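GTPase HflX (Sulfolobus solfataricus P2, PDB 2QTF) binds and hydrolyses GTP and associates with the 50S ribosomal subunit, possibly acting in protein synthesis or ribosome biogenesis. Local coordinates at residues R111-L116 with K155-L160. Numbering follows the deposited sequence.
Sequences RLKYEL and KLMKEL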
# COMPACT_ATOMS: atom_id res chain seq x y z
N ARG A 111 8.01 -5.89 13.23
CA ARG A 111 8.61 -4.70 13.92
C ARG A 111 9.58 -5.11 15.06
O ARG A 111 10.64 -4.53 15.24
CB ARG A 111 7.46 -3.83 14.46
CG ARG A 111 6.73 -3.07 13.35
CD ARG A 111 5.45 -2.31 13.95
NE ARG A 111 5.00 -1.31 12.99
CZ ARG A 111 3.84 -0.66 13.11
NH1 ARG A 111 2.98 -1.01 14.08
NH2 ARG A 111 3.63 0.37 12.35
N LEU A 112 9.16 -6.03 15.93
CA LEU A 112 10.02 -6.54 17.01
C LEU A 112 11.30 -7.13 16.50
O LEU A 112 12.39 -6.86 17.07
CB LEU A 112 9.29 -7.61 17.84
CG LEU A 112 8.11 -7.01 18.65
CD1 LEU A 112 7.32 -8.10 19.33
CD2 LEU A 112 8.59 -5.92 19.69
N LYS A 113 11.19 -7.97 15.49
CA LYS A 113 12.42 -8.61 14.90
C LYS A 113 13.33 -7.54 14.33
O LYS A 113 14.56 -7.63 14.46
CB LYS A 113 12.02 -9.60 13.79
CG LYS A 113 11.49 -10.91 14.47
CD LYS A 113 11.25 -11.98 13.41
CE LYS A 113 11.23 -13.38 14.09
NZ LYS A 113 11.40 -14.48 13.05
N TYR A 114 12.75 -6.49 13.73
CA TYR A 114 13.59 -5.41 13.18
C TYR A 114 14.30 -4.59 14.23
O TYR A 114 15.38 -4.01 13.97
CB TYR A 114 12.73 -4.48 12.28
CG TYR A 114 13.49 -3.80 11.15
CD1 TYR A 114 14.16 -4.55 10.18
CD2 TYR A 114 13.58 -2.43 11.10
CE1 TYR A 114 14.88 -3.92 9.18
CE2 TYR A 114 14.24 -1.80 10.12
CZ TYR A 114 14.93 -2.59 9.16
OH TYR A 114 15.54 -1.97 8.11
N GLU A 115 13.71 -4.48 15.41
CA GLU A 115 14.32 -3.72 16.48
C GLU A 115 15.45 -4.51 17.13
O GLU A 115 16.29 -3.92 17.73
CB GLU A 115 13.35 -3.51 17.66
CG GLU A 115 12.78 -2.23 18.03
CD GLU A 115 13.52 -0.97 17.57
OE1 GLU A 115 13.05 -0.52 16.55
OE2 GLU A 115 14.38 -0.37 18.25
N LEU A 116 15.44 -5.84 17.11
CA LEU A 116 16.51 -6.59 17.83
C LEU A 116 17.98 -6.19 17.49
O LEU A 116 18.76 -6.03 18.41
CB LEU A 116 16.39 -8.10 17.56
CG LEU A 116 15.43 -8.91 18.45
CD1 LEU A 116 15.55 -10.44 18.13
CD2 LEU A 116 15.78 -8.64 19.97
N LYS A 155 6.33 -15.53 22.01
CA LYS A 155 4.90 -15.54 22.18
C LYS A 155 4.05 -15.32 20.92
O LYS A 155 3.06 -16.07 20.67
CB LYS A 155 4.46 -14.54 23.31
CG LYS A 155 2.88 -14.36 23.43
CD LYS A 155 2.44 -13.21 24.42
CE LYS A 155 0.85 -12.98 24.55
NZ LYS A 155 0.72 -11.62 25.22
N LEU A 156 4.37 -14.26 20.13
CA LEU A 156 3.64 -14.04 18.87
C LEU A 156 3.84 -15.26 17.91
O LEU A 156 2.92 -15.69 17.26
CB LEU A 156 4.14 -12.72 18.21
CG LEU A 156 3.67 -11.50 18.97
CD1 LEU A 156 4.45 -10.24 18.40
CD2 LEU A 156 2.20 -11.46 18.59
N MET A 157 5.06 -15.70 17.74
CA MET A 157 5.30 -16.86 16.84
C MET A 157 4.50 -18.07 17.27
O MET A 157 3.84 -18.72 16.42
CB MET A 157 6.75 -17.24 16.74
CG MET A 157 7.48 -16.20 15.94
SD MET A 157 9.23 -16.39 15.77
CE MET A 157 9.39 -17.75 14.55
N LYS A 158 4.51 -18.35 18.58
CA LYS A 158 3.62 -19.36 19.15
C LYS A 158 2.17 -19.20 18.79
O LYS A 158 1.57 -20.10 18.19
CB LYS A 158 3.87 -19.55 20.66
CG LYS A 158 5.31 -20.08 20.84
CD LYS A 158 5.74 -20.45 22.32
CE LYS A 158 7.03 -21.29 22.33
NZ LYS A 158 7.66 -21.58 23.73
N GLU A 159 1.58 -18.05 19.12
CA GLU A 159 0.21 -17.83 18.74
C GLU A 159 -0.04 -17.85 17.25
O GLU A 159 -1.11 -18.33 16.84
CB GLU A 159 -0.30 -16.55 19.34
CG GLU A 159 0.29 -16.37 20.73
CD GLU A 159 -0.27 -15.16 21.44
OE1 GLU A 159 -0.53 -14.14 20.76
OE2 GLU A 159 -0.43 -15.26 22.69
N LEU A 160 0.90 -17.36 16.44
CA LEU A 160 0.67 -17.41 14.99
C LEU A 160 0.59 -18.88 14.51
O LEU A 160 -0.28 -19.23 13.70
CB LEU A 160 1.73 -16.65 14.18
CG LEU A 160 1.49 -15.12 14.25
CD1 LEU A 160 2.80 -14.42 13.79
CD2 LEU A 160 0.30 -14.72 13.41
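Leu-112 and Leu-156 meet through one methyl each, CD1 of Leu-112 lying 3.7 Å from CD1 of Leu-156, while the two side chains cross at about a right angle. Both are buried; both CB atoms face the partner helix, and with CG turned away from the carbonyl carbon (chi1 -68° for Leu-112 and -72° for Leu-156) the CD1 methyls come together. Their CA atoms remain 10.0 Å apart, and the backbones do not touch: the two segments meet through side chains. The segments belong to helices 101-121 and 145-164, which pair as a helical hairpin in the middle region of HflX; the connection between them is largely unmodelled. Along this interface Leu-112 also packs on Tyr-149, Arg-152 and Ile-153, and Leu-156 reaches Met-105. A bound cadmium ion lies about 4 Å from the side chain of Leu-112. Both residues of the second pair are exposed. Lys-113, extended beyond CG, brings CE and NZ up to the thioether of Met-157, with NZ of Lys-113 4.0 Å from SD of Met-157. Met-157 turns at chi3 (75°), which places its terminal methyl beside the ammonium group as well, CE of Met-157 standing 4.1 Å from NZ of Lys-113.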